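Long-range contacts in uncharacterized protein (PDB 4ECO), which is of unknown function but is built as a leucine-rich repeat solenoid, a fold that commonly serves to bind other proteins: residues Ala58-Asn63 / Gly70-Val75; Ser192-Phe197 / Asn215-Ala220; Asn359-Gln364 / Asn381-His386; Leu592-Asn597 / Tyr616-Asp621. All coordinates share one frame; numbering follows the deposited sequence.

Contact 1: Ala58-Asn63 / Gly70-Val75; sequences ANWNFN and GAQPGV
The amide nitrogen of Q72 is gripped by two backbone carbonyls. Its bond to N61 O is 3.0 Å long and nearly straight at 171°, the oxygen lying in the plane of the Q72 amide, while the carbonyl O of W69, just before segment 70-75, accepts a second bond from NE2. Q72 OE1 receives N61 N at 3.0 Å, so both backbone polar atoms of N61 are engaged and set the rotation of the amide. A bend at chi2 (-58°) turns the amide to the N61 backbone, where NE2 also lies over one face of the F62 ring, 3.6 Å from CE1. Q72 CB sits over the W60 indole, 3.7 Å from the centroid of its five-membered ring. W60 NE1 gives its proton to P73 O at 2.8 Å, inside the type II turn Q72-V75, and W60 CZ2 meets V75 CG2 at 3.5 Å. W39, W47 and F91 pack around the indole. A leucine in place of W60 would probably leave the turn carbonyl of P73 without its donor and open a gap beside Q72 and V75. An aromatic-rich loop leading into the hairpin of strands 75-77 and 83-87 is consistent with the N-terminal cap of a leucine-rich repeat solenoid.

Contact 2: Ser192-Phe197 / Asn215-Ala220; sequences SNNITF and NSPFVA. With NA (sodium ion), chain C.
The contact holds S192 of the sodium site: S192 O binds the ion at 2.5 Å, and E117 from elsewhere in the chain supplies the other protein ligand. The nitrogen of the same serine is tied to the second segment, S192 N meeting N215 O on a lone pair in the carbonyl plane at 3.0 Å, so that the backbone carrying the ligand carbonyl is anchored close to the metal. N215 itself bonds N258 through its amide oxygen.

N193 lies between the two segments with its side chain. With CG held between its own backbone N and carbonyl carbon (chi1 61°), the amide folds back over its chain, and OD1 accepts I195 N at 3.1 Å and 168° in an Asx turn. A bond from S216 OG to the same oxygen is modelled too short and remains doubtful; ND2 reaches G214 O. An alanine at N193 is likely to leave I195 N without its Asx-turn acceptor and G214 O without the amide donor, letting the turn relax.

Beyond it the contact is mixed. I195 CG2 makes an apolar contact with F218 CD2 at 4.0 Å, the two side chains running alongside each other, while P217 CG packs 3.6 Å from N194 OD1. A water joins T196 O to V219 N. Strand 194-198 pairs with 96-97 beside the main parallel strands, consistent with the second, flanking sheet of plant-type leucine-rich repeats.

Contact 3: Asn359-Gln364 / Asn381-His386; sequences NLAYNQ and NLSFAH
Two successive turns of the leucine-rich repeat solenoid meet here, each leaving its parallel strand for the asparagine-bearing loop. N359 pairs with S383 as a parallel beta bridge, and the backbone ladder runs on beyond it: L360 N to S383 O at 2.9 Å, Y362 N to A385 O at 3.0 Å, N363 N to H386 O at 2.9 Å. Matching side chains therefore fall in line. Y362 and H386, both in left-handed backbone conformations and with nearly equal chi1 (-66° and -65°), lay their rings one over the other in an offset stack. The planes are 10° apart with centroids separated by 4.0 Å, H386 CD2 lying over the rim of the tyrosine and Y362 CE1 over the centre of the imidazole. Y339 and Y411 extend this aromatic pile in the two flanking turns. Further in, L360 CD1 touches F384 CE2 at 4.0 Å, side by side, and A361 CB faces A385 CB. Buried N363 closes its own loop, ND2 bonding L360 O at 2.9 Å from above the carbonyl plane and also C337 O, while N387 repeats the pattern on F384 O and L360 O. Such a chain of bonds is the asparagine ladder of leucine-rich repeats.

Contact 4: Leu592-Asn597 / Tyr616-Asp621; sequences LDIKDN and YMLFYD
K595 lies along the second segment from base to tip. Its CB packs on F619, 4.1 Å from CB of that residue; CG and CE run beside D621 OD1, and CD passes 3.8 Å from Y620 O. The chain is extended until its last torsion (chi4 67°), whose bend brings NZ within 2.9 Å of Y620 O, above the carbonyl plane, and 3.0 Å of D621 OD1 in a salt bridge. The two side chains cross at about a right angle, and the ammonium meets the carboxylate on its anti side.

The other carboxylate oxygen, D621 OD2, accepts D596 N on its syn side at 2.9 Å, so one aspartate clamps both the lysine and the turn that follows it. D596 sends its own carboxylate to R553. Behind this polar end the parallel strands are joined by three backbone bonds: L592 N binds M617 O, F619 N binds L592 O, and I594 N binds F619 O. On one face L592 CD2 meets L618 CD1 at 4.0 Å, and I594 CG1, just past the strand, touches the same methyl; on the other, D593 OD1 comes alongside F619 CB while accepting K595 N in an Asx turn.

Strand 617-619 is the last of the parallel series. The chemistry implies an end of the solenoid joined by its backbone bonds, packed on one side by leucine and isoleucine, and pinned just past the strands by a lysine-aspartate pair that should partly neutralise D621.

The four contacts follow one another along an arched solenoid without touching. Contact 3, about 9 Å from the chain centre, is buried and repetitive: backbone ladder, stacked rings and asparagine bonds recur from turn to turn. Contact 4 joins strands of the same parallel series, but its centre is about 38 Å from that of contact 3, at the C-terminal end, where strand 617-619 is the last of the paired parallel strands and a salt bridge and exposed aromatic appear. Contacts 1 and 2 share the N-terminal side, their centres about 22 Å apart. The partly buried contact 1 joins two loops through tryptophan and glutamine, whereas buried contact 2 ties a flanking strand to a loop beside sodium.

Contact 1: Ala58-Asn63 / Gly70-Val75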
loop_
_atom_site.group_PDB
_atom_site.type_symbol
_atom_site.label_atom_id
_atom_site.label_comp_id
_atom_site.label_asym_id
_atom_site.label_seq_id
_atom_site.Cartn_x
_atom_site.Cartn_y
_atom_site.Cartn_z
ATOM N N ALA A 58 -17.651 16.462 -20.991
ATOM C CA ALA A 58 -18.048 17.840 -20.643
ATOM C C ALA A 58 -16.947 18.857 -21.002
ATOM O O ALA A 58 -15.825 18.447 -21.372
ATOM C CB ALA A 58 -18.376 17.938 -19.156
ATOM N N ASN A 59 -17.283 20.186 -20.911
ATOM C CA ASN A 59 -16.386 21.324 -21.175
ATOM C C ASN A 59 -16.996 22.607 -20.630
ATOM O O ASN A 59 -18.199 22.672 -20.394
ATOM C CB ASN A 59 -16.090 21.464 -22.693
ATOM C CG ASN A 59 -14.958 22.407 -23.081
ATOM O OD1 ASN A 59 -14.237 22.984 -22.248
ATOM N ND2 ASN A 59 -14.767 22.582 -24.379
ATOM N N TRP A 60 -16.165 23.627 -20.427
ATOM C CA TRP A 60 -16.629 24.941 -20.025
ATOM C C TRP A 60 -17.410 25.581 -21.184
ATOM O O TRP A 60 -17.213 25.234 -22.356
ATOM C CB TRP A 60 -15.450 25.826 -19.599
ATOM C CG TRP A 60 -14.759 25.374 -18.343
ATOM C CD1 TRP A 60 -15.035 24.263 -17.603
ATOM C CD2 TRP A 60 -13.691 26.053 -17.664
ATOM N NE1 TRP A 60 -14.206 24.209 -16.502
ATOM C CE2 TRP A 60 -13.369 25.291 -16.520
ATOM C CE3 TRP A 60 -12.977 27.240 -17.907
ATOM C CZ2 TRP A 60 -12.339 25.657 -15.642
ATOM C CZ3 TRP A 60 -11.967 27.613 -17.027
ATOM C CH2 TRP A 60 -11.665 26.836 -15.906
ATOM N N ASN A 61 -18.328 26.474 -20.860
ATOM C CA ASN A 61 -19.122 27.138 -21.876
ATOM C C ASN A 61 -19.254 28.580 -21.497
ATOM O O ASN A 61 -19.606 28.887 -20.340
ATOM C CB ASN A 61 -20.472 26.456 -22.005
ATOM C CG ASN A 61 -21.290 27.017 -23.114
ATOM O OD1 ASN A 61 -22.049 27.955 -22.910
ATOM N ND2 ASN A 61 -21.147 26.466 -24.316
ATOM N N PHE A 62 -18.923 29.476 -22.451
ATOM C CA PHE A 62 -18.951 30.925 -22.224
ATOM C C PHE A 62 -19.996 31.579 -23.144
ATOM O O PHE A 62 -20.082 32.812 -23.228
ATOM C CB PHE A 62 -17.536 31.533 -22.400
ATOM C CG PHE A 62 -16.551 30.997 -21.386
ATOM C CD1 PHE A 62 -16.503 31.517 -20.095
ATOM C CD2 PHE A 62 -15.717 29.928 -21.698
ATOM C CE1 PHE A 62 -15.659 30.964 -19.137
ATOM C CE2 PHE A 62 -14.870 29.385 -20.737
ATOM C CZ PHE A 62 -14.852 29.902 -19.462
ATOM N N ASN A 63 -20.837 30.746 -23.768
ATOM C CA ASN A 63 -21.950 31.203 -24.594
ATOM C C ASN A 63 -23.212 31.395 -23.707
ATOM O O ASN A 63 -24.279 30.854 -23.972
ATOM C CB ASN A 63 -22.180 30.235 -25.741
ATOM C CG ASN A 63 -21.082 30.272 -26.778
ATOM O OD1 ASN A 63 -20.336 31.261 -26.909
ATOM N ND2 ASN A 63 -21.001 29.213 -27.577
ATOM N N GLY A 70 -19.200 31.744 -13.978
ATOM C CA GLY A 70 -18.692 31.018 -12.819
ATOM C C GLY A 70 -19.171 29.584 -12.761
ATOM O O GLY A 70 -18.513 28.729 -12.155
ATOM N N ALA A 71 -20.335 29.329 -13.402
ATOM C CA ALA A 71 -20.988 28.032 -13.515
ATOM C C ALA A 71 -20.266 27.174 -14.568
ATOM O O ALA A 71 -20.551 27.243 -15.766
ATOM C CB ALA A 71 -22.455 28.209 -13.854
ATOM N N GLN A 72 -19.293 26.391 -14.088
ATOM C CA GLN A 72 -18.460 25.545 -14.923
ATOM C C GLN A 72 -18.149 24.229 -14.269
ATOM O O GLN A 72 -17.830 24.205 -13.075
ATOM C CB GLN A 72 -17.096 26.227 -15.265
ATOM C CG GLN A 72 -17.141 27.610 -15.938
ATOM C CD GLN A 72 -17.882 27.641 -17.232
ATOM O OE1 GLN A 72 -18.177 26.605 -17.836
ATOM N NE2 GLN A 72 -18.224 28.845 -17.675
ATOM N N PRO A 73 -18.107 23.132 -15.074
ATOM C CA PRO A 73 -17.673 21.841 -14.519
ATOM C C PRO A 73 -16.211 21.932 -14.027
ATOM O O PRO A 73 -15.332 22.385 -14.758
ATOM C CB PRO A 73 -17.851 20.884 -15.702
ATOM C CG PRO A 73 -17.796 21.729 -16.906
ATOM C CD PRO A 73 -18.414 23.017 -16.522
ATOM N N GLY A 74 -15.994 21.603 -12.759
ATOM C CA GLY A 74 -14.672 21.661 -12.144
ATOM C C GLY A 74 -14.381 22.959 -11.411
ATOM O O GLY A 74 -13.269 23.157 -10.888
ATOM N N VAL A 75 -15.396 23.857 -11.366
ATOM C CA VAL A 75 -15.283 25.157 -10.709
ATOM C C VAL A 75 -16.342 25.282 -9.640
ATOM O O VAL A 75 -17.517 25.069 -9.915
ATOM C CB VAL A 75 -15.367 26.355 -11.696
ATOM C CG1 VAL A 75 -15.304 27.688 -10.949
ATOM C CG2 VAL A 75 -14.276 26.279 -12.765
#

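Contact 2: Ser192-Phe197 / Asn215-Ala220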
loop_
_atom_site.group_PDB
_atom_site.type_symbol
_atom_site.label_atom_id
_atom_site.label_comp_id
_atom_site.label_asym_id
_atom_site.label_seq_id
_atom_site.Cartn_x
_atom_site.Cartn_y
_atom_site.Cartn_z
ATOM N N SER A 192 -1.614 13.252 -19.365
ATOM C CA SER A 192 -3.071 13.465 -19.276
ATOM C C SER A 192 -3.426 14.849 -19.828
ATOM O O SER A 192 -4.604 15.187 -20.017
ATOM C CB SER A 192 -3.545 13.341 -17.830
ATOM O OG SER A 192 -3.166 14.483 -17.072
ATOM N N ASN A 193 -2.389 15.657 -20.061
ATOM C CA ASN A 193 -2.488 17.031 -20.544
ATOM C C ASN A 193 -1.167 17.466 -21.190
ATOM O O ASN A 193 -0.148 16.777 -21.061
ATOM C CB ASN A 193 -2.835 17.965 -19.365
ATOM C CG ASN A 193 -1.776 17.935 -18.281
ATOM O OD1 ASN A 193 -0.687 18.489 -18.424
ATOM N ND2 ASN A 193 -2.042 17.220 -17.206
ATOM N N ASN A 194 -1.177 18.661 -21.805
ATOM C CA ASN A 194 0.003 19.244 -22.403
ATOM C C ASN A 194 0.272 20.645 -21.785
ATOM O O ASN A 194 0.506 21.613 -22.510
ATOM C CB ASN A 194 -0.125 19.290 -23.914
ATOM C CG ASN A 194 1.215 19.355 -24.584
ATOM O OD1 ASN A 194 1.926 18.344 -24.710
ATOM N ND2 ASN A 194 1.609 20.561 -24.973
ATOM N N ILE A 195 0.229 20.738 -20.430
ATOM C CA ILE A 195 0.545 21.971 -19.716
ATOM C C ILE A 195 2.078 22.095 -19.757
ATOM O O ILE A 195 2.770 21.244 -19.215
ATOM C CB ILE A 195 -0.033 22.015 -18.265
ATOM C CG1 ILE A 195 -1.541 21.667 -18.141
ATOM C CG2 ILE A 195 0.334 23.302 -17.529
ATOM C CD1 ILE A 195 -2.438 22.509 -18.855
ATOM N N THR A 196 2.605 23.125 -20.431
ATOM C CA THR A 196 4.047 23.294 -20.611
ATOM C C THR A 196 4.631 24.384 -19.714
ATOM O O THR A 196 5.849 24.505 -19.621
ATOM C CB THR A 196 4.339 23.616 -22.086
ATOM O OG1 THR A 196 3.575 24.761 -22.494
ATOM C CG2 THR A 196 4.038 22.433 -23.005
ATOM N N PHE A 197 3.777 25.152 -19.042
ATOM C CA PHE A 197 4.197 26.261 -18.201
ATOM C C PHE A 197 3.124 26.565 -17.148
ATOM O O PHE A 197 1.924 26.432 -17.422
ATOM C CB PHE A 197 4.440 27.504 -19.105
ATOM C CG PHE A 197 5.184 28.645 -18.476
ATOM C CD1 PHE A 197 4.518 29.596 -17.716
ATOM C CD2 PHE A 197 6.555 28.777 -18.647
ATOM C CE1 PHE A 197 5.219 30.623 -17.086
ATOM C CE2 PHE A 197 7.252 29.816 -18.030
ATOM C CZ PHE A 197 6.575 30.740 -17.264
ATOM N N ASN A 215 0.921 14.410 -14.666
ATOM C CA ASN A 215 0.912 13.831 -16.018
ATOM C C ASN A 215 1.113 14.936 -17.079
ATOM O O ASN A 215 0.553 14.869 -18.168
ATOM C CB ASN A 215 -0.371 13.031 -16.231
ATOM C CG ASN A 215 -0.755 12.211 -15.020
ATOM O OD1 ASN A 215 -0.092 11.243 -14.667
ATOM N ND2 ASN A 215 -1.764 12.649 -14.287
ATOM N N SER A 216 1.976 15.919 -16.744
ATOM C CA SER A 216 2.297 17.103 -17.541
ATOM C C SER A 216 3.680 17.030 -18.136
ATOM O O SER A 216 4.590 16.500 -17.498
ATOM C CB SER A 216 2.194 18.367 -16.686
ATOM O OG SER A 216 0.854 18.797 -16.490
ATOM N N PRO A 217 3.886 17.611 -19.332
ATOM C CA PRO A 217 5.214 17.527 -19.960
ATOM C C PRO A 217 6.154 18.675 -19.601
ATOM O O PRO A 217 7.248 18.755 -20.184
ATOM C CB PRO A 217 4.888 17.577 -21.450
ATOM C CG PRO A 217 3.623 18.346 -21.540
ATOM C CD PRO A 217 2.906 18.254 -20.236
ATOM N N PHE A 218 5.748 19.560 -18.660
ATOM C CA PHE A 218 6.578 20.720 -18.327
ATOM C C PHE A 218 7.884 20.317 -17.626
ATOM O O PHE A 218 8.010 19.208 -17.106
ATOM C CB PHE A 218 5.821 21.765 -17.475
ATOM C CG PHE A 218 4.955 21.267 -16.338
ATOM C CD1 PHE A 218 5.409 20.269 -15.473
ATOM C CD2 PHE A 218 3.734 21.872 -16.059
ATOM C CE1 PHE A 218 4.633 19.853 -14.388
ATOM C CE2 PHE A 218 2.957 21.442 -14.976
ATOM C CZ PHE A 218 3.415 20.438 -14.142
ATOM N N VAL A 219 8.858 21.232 -17.664
ATOM C CA VAL A 219 10.171 21.106 -17.028
ATOM C C VAL A 219 10.108 21.856 -15.691
ATOM O O VAL A 219 9.306 22.781 -15.548
ATOM C CB VAL A 219 11.337 21.585 -17.946
ATOM C CG1 VAL A 219 11.530 20.635 -19.122
ATOM C CG2 VAL A 219 11.125 23.014 -18.438
ATOM N N ALA A 220 10.937 21.448 -14.719
ATOM C CA ALA A 220 10.971 21.973 -13.345
ATOM C C ALA A 220 11.032 23.509 -13.262
ATOM O O ALA A 220 10.294 24.095 -12.465
ATOM C CB ALA A 220 12.147 21.393 -12.606
HETATM NA NA NA C . -6.524 15.216 -18.487
HETATM O O HOH W 1 8.171 23.450 -19.732
#

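Contact 3: Asn359-Gln364 / Asn381-His386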
loop_
_atom_site.group_PDB
_atom_site.type_symbol
_atom_site.label_atom_id
_atom_site.label_comp_id
_atom_site.label_asym_id
_atom_site.label_seq_id
_atom_site.Cartn_x
_atom_site.Cartn_y
_atom_site.Cartn_z
ATOM N N ASN A 359 5.936 1.848 3.992
ATOM C CA ASN A 359 5.937 0.897 2.894
ATOM C C ASN A 359 7.196 1.126 2.051
ATOM O O ASN A 359 7.288 2.129 1.350
ATOM C CB ASN A 359 4.652 1.018 2.069
ATOM C CG ASN A 359 4.361 -0.202 1.223
ATOM O OD1 ASN A 359 5.235 -0.715 0.488
ATOM N ND2 ASN A 359 3.117 -0.702 1.324
ATOM N N LEU A 360 8.188 0.213 2.187
ATOM C CA LEU A 360 9.489 0.253 1.499
ATOM C C LEU A 360 9.604 -0.903 0.488
ATOM O O LEU A 360 10.708 -1.231 0.037
ATOM C CB LEU A 360 10.617 0.174 2.544
ATOM C CG LEU A 360 10.659 1.285 3.616
ATOM C CD1 LEU A 360 11.694 0.990 4.676
ATOM C CD2 LEU A 360 10.926 2.648 3.004
ATOM N N ALA A 361 8.451 -1.497 0.104
ATOM C CA ALA A 361 8.446 -2.652 -0.765
ATOM C C ALA A 361 8.995 -2.332 -2.151
ATOM O O ALA A 361 8.952 -1.185 -2.598
ATOM C CB ALA A 361 7.054 -3.236 -0.872
ATOM N N TYR A 362 9.563 -3.369 -2.792
ATOM C CA TYR A 362 10.082 -3.373 -4.140
ATOM C C TYR A 362 11.282 -2.432 -4.281
ATOM O O TYR A 362 11.269 -1.439 -5.026
ATOM C CB TYR A 362 8.984 -3.051 -5.152
ATOM C CG TYR A 362 7.917 -4.118 -5.224
ATOM C CD1 TYR A 362 8.069 -5.224 -6.050
ATOM C CD2 TYR A 362 6.749 -4.021 -4.470
ATOM C CE1 TYR A 362 7.087 -6.216 -6.123
ATOM C CE2 TYR A 362 5.772 -5.025 -4.510
ATOM C CZ TYR A 362 5.935 -6.107 -5.360
ATOM O OH TYR A 362 4.963 -7.078 -5.469
ATOM N N ASN A 363 12.349 -2.813 -3.589
ATOM C CA ASN A 363 13.643 -2.134 -3.588
ATOM C C ASN A 363 14.741 -3.205 -3.449
ATOM O O ASN A 363 14.499 -4.385 -3.716
ATOM C CB ASN A 363 13.708 -1.070 -2.478
ATOM C CG ASN A 363 12.928 0.171 -2.776
ATOM O OD1 ASN A 363 13.354 1.006 -3.547
ATOM N ND2 ASN A 363 11.824 0.370 -2.103
ATOM N N GLN A 364 15.934 -2.796 -3.043
ATOM C CA GLN A 364 17.060 -3.709 -2.885
ATOM C C GLN A 364 17.780 -3.382 -1.561
ATOM O O GLN A 364 19.007 -3.428 -1.462
ATOM C CB GLN A 364 17.986 -3.615 -4.122
ATOM C CG GLN A 364 17.394 -4.240 -5.402
ATOM C CD GLN A 364 17.315 -5.775 -5.447
ATOM O OE1 GLN A 364 18.280 -6.447 -5.774
ATOM N NE2 GLN A 364 16.155 -6.359 -5.123
ATOM N N ASN A 381 -0.852 -1.851 9.024
ATOM C CA ASN A 381 0.050 -2.698 8.242
ATOM C C ASN A 381 1.306 -1.957 7.789
ATOM O O ASN A 381 1.241 -0.771 7.418
ATOM C CB ASN A 381 -0.668 -3.258 6.999
ATOM C CG ASN A 381 -1.801 -4.216 7.269
ATOM O OD1 ASN A 381 -1.706 -5.128 8.086
ATOM N ND2 ASN A 381 -2.884 -4.072 6.538
ATOM N N LEU A 382 2.451 -2.688 7.799
ATOM C CA LEU A 382 3.774 -2.233 7.323
ATOM C C LEU A 382 4.316 -3.199 6.308
ATOM O O LEU A 382 3.976 -4.397 6.356
ATOM C CB LEU A 382 4.799 -2.079 8.447
ATOM C CG LEU A 382 4.465 -1.224 9.646
ATOM C CD1 LEU A 382 5.515 -1.417 10.699
ATOM C CD2 LEU A 382 4.309 0.247 9.262
ATOM N N SER A 383 5.175 -2.700 5.393
ATOM C CA SER A 383 5.769 -3.564 4.386
ATOM C C SER A 383 7.234 -3.248 4.078
ATOM O O SER A 383 7.609 -2.108 3.765
ATOM C CB SER A 383 4.989 -3.517 3.090
ATOM O OG SER A 383 5.527 -4.504 2.222
ATOM N N PHE A 384 8.038 -4.324 4.117
ATOM C CA PHE A 384 9.451 -4.378 3.788
ATOM C C PHE A 384 9.642 -5.438 2.718
ATOM O O PHE A 384 10.763 -5.895 2.472
ATOM C CB PHE A 384 10.278 -4.684 5.035
ATOM C CG PHE A 384 10.079 -3.721 6.175
ATOM C CD1 PHE A 384 9.067 -3.927 7.117
ATOM C CD2 PHE A 384 10.931 -2.627 6.341
ATOM C CE1 PHE A 384 8.899 -3.048 8.194
ATOM C CE2 PHE A 384 10.767 -1.751 7.425
ATOM C CZ PHE A 384 9.763 -1.982 8.353
ATOM N N ALA A 385 8.529 -5.849 2.086
ATOM C CA ALA A 385 8.515 -6.899 1.074
ATOM C C ALA A 385 9.350 -6.541 -0.172
ATOM O O ALA A 385 9.495 -5.366 -0.506
ATOM C CB ALA A 385 7.094 -7.201 0.665
ATOM N N HIS A 386 9.896 -7.574 -0.852
ATOM C CA HIS A 386 10.651 -7.470 -2.097
ATOM C C HIS A 386 11.845 -6.556 -1.930
ATOM O O HIS A 386 11.900 -5.467 -2.493
ATOM C CB HIS A 386 9.770 -7.017 -3.256
ATOM C CG HIS A 386 8.712 -8.006 -3.614
ATOM N ND1 HIS A 386 8.925 -8.970 -4.582
ATOM C CD2 HIS A 386 7.465 -8.157 -3.110
ATOM C CE1 HIS A 386 7.796 -9.658 -4.654
ATOM N NE2 HIS A 386 6.889 -9.214 -3.780
#

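Contact 4: Leu592-Asn597 / Tyr616-Asp621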
loop_
_atom_site.group_PDB
_atom_site.type_symbol
_atom_site.label_atom_id
_atom_site.label_comp_id
_atom_site.label_asym_id
_atom_site.label_seq_id
_atom_site.Cartn_x
_atom_site.Cartn_y
_atom_site.Cartn_z
ATOM N N LEU A 592 -13.154 -32.315 0.861
ATOM C CA LEU A 592 -12.108 -33.332 0.870
ATOM C C LEU A 592 -11.471 -33.479 -0.497
ATOM O O LEU A 592 -12.141 -33.799 -1.484
ATOM C CB LEU A 592 -12.690 -34.676 1.345
ATOM C CG LEU A 592 -11.784 -35.911 1.364
ATOM C CD1 LEU A 592 -10.699 -35.823 2.462
ATOM C CD2 LEU A 592 -12.619 -37.135 1.603
ATOM N N ASP A 593 -10.164 -33.227 -0.541
ATOM C CA ASP A 593 -9.353 -33.391 -1.738
ATOM C C ASP A 593 -8.514 -34.632 -1.586
ATOM O O ASP A 593 -7.604 -34.660 -0.752
ATOM C CB ASP A 593 -8.470 -32.155 -2.020
ATOM C CG ASP A 593 -7.333 -32.430 -2.999
ATOM O OD1 ASP A 593 -7.593 -33.030 -4.067
ATOM O OD2 ASP A 593 -6.182 -32.104 -2.668
ATOM N N ILE A 594 -8.840 -35.664 -2.375
ATOM C CA ILE A 594 -8.093 -36.919 -2.405
ATOM C C ILE A 594 -7.595 -37.174 -3.828
ATOM O O ILE A 594 -7.078 -38.257 -4.108
ATOM C CB ILE A 594 -8.935 -38.122 -1.875
ATOM C CG1 ILE A 594 -10.269 -38.295 -2.668
ATOM C CG2 ILE A 594 -9.140 -38.039 -0.350
ATOM C CD1 ILE A 594 -10.961 -39.627 -2.526
ATOM N N LYS A 595 -7.776 -36.189 -4.728
ATOM C CA LYS A 595 -7.476 -36.301 -6.156
ATOM C C LYS A 595 -6.009 -36.613 -6.375
ATOM O O LYS A 595 -5.165 -36.131 -5.631
ATOM C CB LYS A 595 -7.889 -35.031 -6.916
ATOM C CG LYS A 595 -8.041 -35.240 -8.412
ATOM C CD LYS A 595 -8.678 -34.031 -9.096
ATOM C CE LYS A 595 -8.732 -34.138 -10.609
ATOM N NZ LYS A 595 -9.645 -35.218 -11.070
ATOM N N ASP A 596 -5.726 -37.476 -7.369
ATOM C CA ASP A 596 -4.387 -37.921 -7.754
ATOM C C ASP A 596 -3.719 -38.661 -6.575
ATOM O O ASP A 596 -2.740 -38.207 -5.992
ATOM C CB ASP A 596 -3.527 -36.748 -8.277
ATOM C CG ASP A 596 -2.156 -37.128 -8.808
ATOM O OD1 ASP A 596 -1.973 -38.301 -9.204
ATOM O OD2 ASP A 596 -1.271 -36.252 -8.836
ATOM N N ASN A 597 -4.301 -39.804 -6.225
ATOM C CA ASN A 597 -3.838 -40.775 -5.225
ATOM C C ASN A 597 -4.208 -42.104 -5.835
ATOM O O ASN A 597 -5.228 -42.691 -5.479
ATOM C CB ASN A 597 -4.466 -40.509 -3.839
ATOM C CG ASN A 597 -3.760 -39.474 -3.007
ATOM O OD1 ASN A 597 -2.662 -39.695 -2.515
ATOM N ND2 ASN A 597 -4.423 -38.364 -2.733
ATOM N N TYR A 616 -21.699 -31.433 -0.396
ATOM C CA TYR A 616 -20.335 -31.918 -0.241
ATOM C C TYR A 616 -19.444 -31.441 -1.395
ATOM O O TYR A 616 -19.937 -31.219 -2.507
ATOM C CB TYR A 616 -20.363 -33.451 -0.186
ATOM C CG TYR A 616 -19.185 -34.047 0.538
ATOM C CD1 TYR A 616 -19.172 -34.138 1.926
ATOM C CD2 TYR A 616 -18.081 -34.529 -0.162
ATOM C CE1 TYR A 616 -18.080 -34.670 2.602
ATOM C CE2 TYR A 616 -16.994 -35.088 0.503
ATOM C CZ TYR A 616 -16.998 -35.158 1.888
ATOM O OH TYR A 616 -15.916 -35.667 2.560
HETATM N N MSE A 617 -18.131 -31.307 -1.125
HETATM C CA MSE A 617 -17.106 -30.853 -2.066
HETATM C C MSE A 617 -15.980 -31.887 -2.116
HETATM O O MSE A 617 -15.118 -31.906 -1.238
HETATM C CB MSE A 617 -16.604 -29.471 -1.613
HETATM C CG MSE A 617 -15.607 -28.782 -2.568
HETATM SE SE MSE A 617 -16.232 -28.566 -4.418
HETATM C CE MSE A 617 -18.036 -27.663 -4.064
ATOM N N LEU A 618 -16.013 -32.778 -3.116
ATOM C CA LEU A 618 -15.010 -33.838 -3.247
ATOM C C LEU A 618 -14.206 -33.727 -4.543
ATOM O O LEU A 618 -14.774 -33.709 -5.637
ATOM C CB LEU A 618 -15.678 -35.227 -3.178
ATOM C CG LEU A 618 -14.778 -36.426 -3.422
ATOM C CD1 LEU A 618 -13.912 -36.733 -2.203
ATOM C CD2 LEU A 618 -15.583 -37.614 -3.842
ATOM N N PHE A 619 -12.864 -33.710 -4.399
ATOM C CA PHE A 619 -11.894 -33.691 -5.493
ATOM C C PHE A 619 -11.350 -35.100 -5.609
ATOM O O PHE A 619 -10.777 -35.621 -4.650
ATOM C CB PHE A 619 -10.803 -32.647 -5.233
ATOM C CG PHE A 619 -11.356 -31.271 -4.942
ATOM C CD1 PHE A 619 -11.617 -30.373 -5.972
ATOM C CD2 PHE A 619 -11.615 -30.866 -3.633
ATOM C CE1 PHE A 619 -12.124 -29.088 -5.698
ATOM C CE2 PHE A 619 -12.124 -29.583 -3.360
ATOM C CZ PHE A 619 -12.363 -28.700 -4.395
ATOM N N TYR A 620 -11.625 -35.759 -6.730
ATOM C CA TYR A 620 -11.261 -37.159 -6.928
ATOM C C TYR A 620 -11.090 -37.520 -8.416
ATOM O O TYR A 620 -11.400 -36.707 -9.304
ATOM C CB TYR A 620 -12.384 -38.045 -6.321
ATOM C CG TYR A 620 -13.634 -38.151 -7.185
ATOM C CD1 TYR A 620 -14.477 -37.056 -7.372
ATOM C CD2 TYR A 620 -13.969 -39.349 -7.820
ATOM C CE1 TYR A 620 -15.609 -37.145 -8.180
ATOM C CE2 TYR A 620 -15.109 -39.452 -8.621
ATOM C CZ TYR A 620 -15.925 -38.347 -8.800
ATOM O OH TYR A 620 -17.066 -38.450 -9.556
ATOM N N ASP A 621 -10.649 -38.768 -8.670
ATOM C CA ASP A 621 -10.519 -39.368 -10.004
ATOM C C ASP A 621 -11.442 -40.558 -10.074
ATOM O O ASP A 621 -11.433 -41.363 -9.141
ATOM C CB ASP A 621 -9.068 -39.805 -10.312
ATOM C CG ASP A 621 -7.987 -38.796 -10.019
ATOM O OD1 ASP A 621 -8.074 -37.668 -10.551
ATOM O OD2 ASP A 621 -7.005 -39.167 -9.317
#